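Local structure of omega transaminase (Pseudomonas sp., 5LHA) at residues A[119-122]-A[126-129]; A[258-263]-A[308-313]. The protein probably transfers amino groups between amines and keto acids through its pyridoxal phosphate cofactor, as a fold type I class-III aminotransferase. All blocks are in the same frame, centred on the assembly; numbering follows the deposited sequence.

Contact 1: A[119-122]-A[126-129]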
ATOM      1  N   LEU A 119     -27.082   4.696  -5.341  1.00 29.58           N
ATOM      2  CA  LEU A 119     -26.121   4.770  -6.437  1.00 28.54           C
ATOM      3  C   LEU A 119     -26.211   3.461  -7.212  1.00 28.10           C
ATOM      4  O   LEU A 119     -25.778   2.410  -6.724  1.00 26.35           O
ATOM      5  CB  LEU A 119     -24.706   5.032  -5.929  1.00 29.46           C
ATOM      6  CG  LEU A 119     -23.877   5.901  -6.878  1.00 32.43           C
ATOM      7  CD1 LEU A 119     -22.664   6.448  -6.164  1.00 34.16           C
ATOM      8  CD2 LEU A 119     -23.454   5.130  -8.125  1.00 33.88           C
ATOM      9  N   PHE A 120     -26.754   3.538  -8.427  1.00 29.98           N
ATOM     10  CA  PHE A 120     -27.042   2.368  -9.241  1.00 28.37           C
ATOM     11  C   PHE A 120     -25.785   1.882  -9.949  1.00 25.73           C
ATOM     12  O   PHE A 120     -24.830   2.626 -10.179  1.00 22.78           O
ATOM     13  CB  PHE A 120     -28.128   2.683 -10.279  1.00 29.09           C
ATOM     14  CG  PHE A 120     -29.518   2.777  -9.701  1.00 30.60           C
ATOM     15  CD1 PHE A 120     -30.204   1.639  -9.303  1.00 30.76           C
ATOM     16  CD2 PHE A 120     -30.126   4.011  -9.523  1.00 30.16           C
ATOM     17  CE1 PHE A 120     -31.472   1.736  -8.758  1.00 28.86           C
ATOM     18  CE2 PHE A 120     -31.388   4.104  -8.980  1.00 28.69           C
ATOM     19  CZ  PHE A 120     -32.061   2.965  -8.601  1.00 27.99           C
ATOM     20  N   SER A 121     -25.810   0.605 -10.307  1.00 25.95           N
ATOM     21  CA  SER A 121     -24.697  -0.047 -10.974  1.00 25.17           C
ATOM     22  C   SER A 121     -25.253  -1.272 -11.693  1.00 24.75           C
ATOM     23  O   SER A 121     -26.457  -1.338 -11.969  1.00 26.45           O
ATOM     24  CB  SER A 121     -23.584  -0.350  -9.953  1.00 24.37           C
ATOM     25  OG  SER A 121     -24.016  -1.274  -8.963  1.00 21.30           O
ATOM     26  N   SER A 122     -24.391  -2.245 -11.995  1.00 25.07           N
ATOM     27  CA  SER A 122     -24.784  -3.369 -12.840  1.00 26.92           C
ATOM     28  C   SER A 122     -24.623  -4.732 -12.190  1.00 27.07           C
ATOM     29  O   SER A 122     -25.031  -5.734 -12.792  1.00 27.41           O
ATOM     30  CB  SER A 122     -23.978  -3.359 -14.145  1.00 29.03           C
ATOM     31  OG  SER A 122     -24.242  -2.188 -14.895  1.00 31.49           O
ATOM     32  N   ASP A 126     -19.948  -4.357  -8.330  1.00 22.25           N
ATOM     33  CA  ASP A 126     -20.126  -2.913  -8.460  1.00 22.01           C
ATOM     34  C   ASP A 126     -20.668  -2.318  -7.176  1.00 21.46           C
ATOM     35  O   ASP A 126     -20.219  -1.256  -6.733  1.00 22.56           O
ATOM     36  CB  ASP A 126     -21.086  -2.560  -9.597  1.00 22.40           C
ATOM     37  CG  ASP A 126     -20.646  -3.049 -10.941  1.00 25.04           C
ATOM     38  OD1 ASP A 126     -19.635  -3.771 -11.041  1.00 28.12           O
ATOM     39  OD2 ASP A 126     -21.323  -2.668 -11.926  1.00 25.58           O
ATOM     40  N   ALA A 127     -21.713  -2.938  -6.622  1.00 22.17           N
ATOM     41  CA  ALA A 127     -22.338  -2.402  -5.417  1.00 21.95           C
ATOM     42  C   ALA A 127     -21.356  -2.381  -4.261  1.00 20.90           C
ATOM     43  O   ALA A 127     -21.333  -1.435  -3.470  1.00 16.98           O
ATOM     44  CB  ALA A 127     -23.575  -3.222  -5.059  1.00 22.32           C
ATOM     45  N   VAL A 128     -20.515  -3.411  -4.170  1.00 22.10           N
ATOM     46  CA  VAL A 128     -19.513  -3.475  -3.113  1.00 21.07           C
ATOM     47  C   VAL A 128     -18.418  -2.443  -3.358  1.00 21.18           C
ATOM     48  O   VAL A 128     -18.056  -1.672  -2.458  1.00 21.11           O
ATOM     49  CB  VAL A 128     -18.949  -4.903  -3.003  1.00 21.29           C
ATOM     50  CG1 VAL A 128     -17.712  -4.921  -2.120  1.00 22.41           C
ATOM     51  CG2 VAL A 128     -20.030  -5.851  -2.465  1.00 16.79           C
ATOM     52  N   GLU A 129     -17.862  -2.426  -4.574  1.00 21.25           N
ATOM     53  CA  GLU A 129     -16.857  -1.425  -4.918  1.00 22.06           C
ATOM     54  C   GLU A 129     -17.359  -0.020  -4.621  1.00 22.35           C
ATOM     55  O   GLU A 129     -16.615   0.825  -4.109  1.00 23.66           O
ATOM     56  CB  GLU A 129     -16.466  -1.554  -6.393  1.00 21.76           C
ATOM     57  CG  GLU A 129     -15.077  -0.998  -6.716  1.00 24.10           C
ATOM     58  CD  GLU A 129     -13.949  -1.920  -6.251  1.00 29.84           C
ATOM     59  OE1 GLU A 129     -14.233  -2.873  -5.499  1.00 31.92           O
ATOM     60  OE2 GLU A 129     -12.778  -1.697  -6.637  1.00 29.52           O
TER
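Ser-122 and Asp-126 make the one hydrogen bond of this contact: the backbone N-H of Ser-122 donates to Asp-126 OD2, with 3.1 Å from Ser-122 N to the oxygen and an N-H...O angle of 148°. The donor reaches the oxygen from the anti side of the carboxylate, 27° out of its plane. Asp-126 has CG beside its own backbone N (chi1 -60°), which turns the carboxylate toward the backbone of Ser-122.

The remaining contacts are van der Waals. Asp-126 CB rests on the side chain of Ser-121, lying 3.3 Å from Ser-121 OG and 3.4 Å from Ser-121 CB. Ser-121 OG sits between the backbone N and the carbonyl carbon of its own residue and faces the first turn of helix 124-141, 3.7 Å from Ala-127 N.

The charged end has a second partner, since Asp-126 OD1 is hydrogen-bonded to His-161 and also comes close to Asp-126 OD1 of the second subunit. Two carboxylates this near would probably disfavour one another; the donors at both oxygens and the N-terminal end of the helix are likely to offset this, in a buried position at the interface with that subunit.

Contact 2: A[258-263]-A[308-313]; sequences GILLIA and NQRIAD
Arg-310 and Ile-311, in the first turn of helix 309-316, face Gly-258, in the turn before strand 260-264, and Leu-260, the strand's first residue. The helix opens at Asn-308, an N-cap whose OD1 accepts from Ile-311 N at 3.1 Å, nearly straight at 170°.

Arg-310 supplies the larger share from the helix side. Its CG is anti to the backbone N (chi1 171°) and the chain stays extended to NE, long enough for Arg-310 NH2 to donate a hydrogen bond to Gly-258 O at 2.8 Å. That carbonyl lies near the guanidinium edge, 18° out of plane, whereas Leu-260 CD2 sits over the centre of one face, 3.7 Å from Arg-310 CZ. Arg-310 NE is hydrogen-bonded to Tyr-138 OH. A leucine in its place would probably leave the Gly-258 carbonyl and the Tyr-138 hydroxyl without these donors.

Ile-311 follows with CD1 against Leu-260 CD2 at 4.0 Å, on the buried side. Gly-258, with its positive phi, is the C-prime residue of a Schellman motif; a capped helix start thus meets the turn from helix into strand, in the mixed seven-stranded sheet of the fold type I transaminase.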
ATOM      1  N   GLY A 258     -18.686   4.825  15.826  1.00 34.82           N
ATOM      2  CA  GLY A 258     -19.161   5.502  14.637  1.00 33.05           C
ATOM      3  C   GLY A 258     -18.851   4.808  13.334  1.00 31.84           C
ATOM      4  O   GLY A 258     -19.045   5.407  12.272  1.00 31.19           O
ATOM      5  N   ILE A 259     -18.404   3.550  13.386  1.00 28.66           N
ATOM      6  CA  ILE A 259     -18.007   2.826  12.186  1.00 27.21           C
ATOM      7  C   ILE A 259     -19.239   2.487  11.368  1.00 28.90           C
ATOM      8  O   ILE A 259     -20.273   2.075  11.910  1.00 31.86           O
ATOM      9  CB  ILE A 259     -17.232   1.560  12.584  1.00 25.35           C
ATOM     10  CG1 ILE A 259     -15.914   1.959  13.259  1.00 26.70           C
ATOM     11  CG2 ILE A 259     -17.039   0.616  11.381  1.00 21.92           C
ATOM     12  CD1 ILE A 259     -15.244   0.843  14.017  1.00 28.16           C
ATOM     13  N   LEU A 260     -19.147   2.681  10.055  1.00 28.61           N
ATOM     14  CA  LEU A 260     -20.267   2.384   9.177  1.00 27.68           C
ATOM     15  C   LEU A 260     -20.415   0.880   9.007  1.00 28.54           C
ATOM     16  O   LEU A 260     -19.432   0.165   8.775  1.00 28.41           O
ATOM     17  CB  LEU A 260     -20.068   3.034   7.810  1.00 28.27           C
ATOM     18  CG  LEU A 260     -19.856   4.543   7.768  1.00 30.27           C
ATOM     19  CD1 LEU A 260     -19.489   4.947   6.352  1.00 31.49           C
ATOM     20  CD2 LEU A 260     -21.105   5.276   8.236  1.00 30.09           C
ATOM     21  N   LEU A 261     -21.655   0.403   9.081  1.00 28.43           N
ATOM     22  CA  LEU A 261     -21.951  -1.016   8.922  1.00 29.81           C
ATOM     23  C   LEU A 261     -22.565  -1.218   7.545  1.00 28.86           C
ATOM     24  O   LEU A 261     -23.658  -0.714   7.265  1.00 28.51           O
ATOM     25  CB  LEU A 261     -22.866  -1.511  10.039  1.00 31.55           C
ATOM     26  CG  LEU A 261     -23.259  -2.987   9.959  1.00 32.17           C
ATOM     27  CD1 LEU A 261     -22.031  -3.888   9.918  1.00 31.57           C
ATOM     28  CD2 LEU A 261     -24.146  -3.349  11.140  1.00 32.87           C
ATOM     29  N   ILE A 262     -21.843  -1.935   6.687  1.00 27.96           N
ATOM     30  CA  ILE A 262     -22.279  -2.262   5.335  1.00 25.60           C
ATOM     31  C   ILE A 262     -22.831  -3.674   5.325  1.00 24.23           C
ATOM     32  O   ILE A 262     -22.102  -4.633   5.594  1.00 24.63           O
ATOM     33  CB  ILE A 262     -21.134  -2.135   4.317  1.00 24.40           C
ATOM     34  CG1 ILE A 262     -20.548  -0.724   4.324  1.00 23.54           C
ATOM     35  CG2 ILE A 262     -21.619  -2.518   2.939  1.00 24.92           C
ATOM     36  CD1 ILE A 262     -19.251  -0.630   3.592  1.00 22.83           C
ATOM     37  N   ALA A 263     -24.110  -3.808   5.006  1.00 25.42           N
ATOM     38  CA  ALA A 263     -24.716  -5.110   4.799  1.00 27.75           C
ATOM     39  C   ALA A 263     -24.576  -5.481   3.328  1.00 30.93           C
ATOM     40  O   ALA A 263     -25.071  -4.765   2.449  1.00 32.48           O
ATOM     41  CB  ALA A 263     -26.183  -5.109   5.214  1.00 26.63           C
ATOM     42  N   ASN A 308     -27.942   5.594   3.849  1.00 31.32           N
ATOM     43  CA  ASN A 308     -28.943   6.130   4.751  1.00 29.06           C
ATOM     44  C   ASN A 308     -28.821   7.653   4.839  1.00 28.90           C
ATOM     45  O   ASN A 308     -27.910   8.264   4.274  1.00 27.17           O
ATOM     46  CB  ASN A 308     -28.838   5.447   6.120  1.00 28.38           C
ATOM     47  CG  ASN A 308     -27.493   5.668   6.805  1.00 27.46           C
ATOM     48  OD1 ASN A 308     -26.651   6.416   6.327  1.00 28.40           O
ATOM     49  ND2 ASN A 308     -27.287   4.990   7.924  1.00 26.54           N
ATOM     50  N   GLN A 309     -29.783   8.260   5.547  1.00 30.46           N
ATOM     51  CA  GLN A 309     -29.844   9.714   5.668  1.00 30.53           C
ATOM     52  C   GLN A 309     -28.581  10.274   6.306  1.00 28.65           C
ATOM     53  O   GLN A 309     -28.085  11.326   5.891  1.00 28.24           O
ATOM     54  CB  GLN A 309     -31.073  10.119   6.484  1.00 33.90           C
ATOM     55  CG  GLN A 309     -31.496  11.579   6.341  1.00 37.88           C
ATOM     56  CD  GLN A 309     -32.244  11.874   5.051  1.00 42.20           C
ATOM     57  OE1 GLN A 309     -33.279  11.264   4.770  1.00 44.22           O
ATOM     58  NE2 GLN A 309     -31.735  12.820   4.268  1.00 42.86           N
ATOM     59  N   ARG A 310     -28.065   9.601   7.338  1.00 27.10           N
ATOM     60  CA  ARG A 310     -26.806  10.000   7.961  1.00 27.37           C
ATOM     61  C   ARG A 310     -25.719  10.256   6.919  1.00 29.01           C
ATOM     62  O   ARG A 310     -25.175  11.362   6.823  1.00 29.52           O
ATOM     63  CB  ARG A 310     -26.360   8.919   8.947  1.00 27.31           C
ATOM     64  CG  ARG A 310     -24.960   9.111   9.500  1.00 25.73           C
ATOM     65  CD  ARG A 310     -24.449   7.837  10.153  1.00 28.30           C
ATOM     66  NE  ARG A 310     -23.035   7.936  10.524  1.00 29.60           N
ATOM     67  CZ  ARG A 310     -22.381   7.052  11.278  1.00 30.23           C
ATOM     68  NH1 ARG A 310     -23.002   5.988  11.767  1.00 31.44           N
ATOM     69  NH2 ARG A 310     -21.096   7.238  11.548  1.00 31.05           N
ATOM     70  N   ILE A 311     -25.415   9.237   6.115  1.00 29.70           N
ATOM     71  CA  ILE A 311     -24.373   9.334   5.094  1.00 30.19           C
ATOM     72  C   ILE A 311     -24.754  10.344   4.018  1.00 29.56           C
ATOM     73  O   ILE A 311     -23.919  11.132   3.559  1.00 29.07           O
ATOM     74  CB  ILE A 311     -24.108   7.938   4.495  1.00 30.31           C
ATOM     75  CG1 ILE A 311     -23.532   7.002   5.556  1.00 31.44           C
ATOM     76  CG2 ILE A 311     -23.170   8.011   3.278  1.00 29.10           C
ATOM     77  CD1 ILE A 311     -23.662   5.524   5.206  1.00 30.57           C
ATOM     78  N   ALA A 312     -26.005  10.305   3.562  1.00 31.35           N
ATOM     79  CA  ALA A 312     -26.441  11.187   2.482  1.00 31.45           C
ATOM     80  C   ALA A 312     -26.278  12.654   2.872  1.00 31.44           C
ATOM     81  O   ALA A 312     -25.794  13.472   2.078  1.00 31.29           O
ATOM     82  CB  ALA A 312     -27.890  10.876   2.113  1.00 32.10           C
ATOM     83  N   ASP A 313     -26.701  13.000   4.093  1.00 31.41           N
ATOM     84  CA  ASP A 313     -26.630  14.377   4.576  1.00 32.48           C
ATOM     85  C   ASP A 313     -25.196  14.882   4.637  1.00 32.55           C
ATOM     86  O   ASP A 313     -24.927  16.048   4.324  1.00 32.05           O
ATOM     87  CB  ASP A 313     -27.268  14.462   5.958  1.00 34.10           C
ATOM     88  CG  ASP A 313     -28.761  14.326   5.912  1.00 35.66           C
ATOM     89  OD1 ASP A 313     -29.337  14.484   4.817  1.00 36.55           O
ATOM     90  OD2 ASP A 313     -29.352  14.026   6.968  1.00 37.86           O
TER

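Contacts 1 and 2 do not touch: their centres are 16 Å apart and their nearest atoms about 6 Å. They are joined through the same sheet and one helix. Strand 115-121, at the edge of the sheet, pairs with strand 303-308, which runs straight into the helix of contact 2. Helix 124-141 starts at contact 1, and further along it Ala-135, Tyr-138 and Trp-139 touch Leu-260. Both contacts also lead to the cofactor. The loop and helix start between the segments of contact 1 supply Gly-123, Gly-124 and Ser-125 to the PMP pocket, with the Asp-126 side chain about 6 Å from a PMP, while strand 260-264 ends at Asp-264 of the pocket.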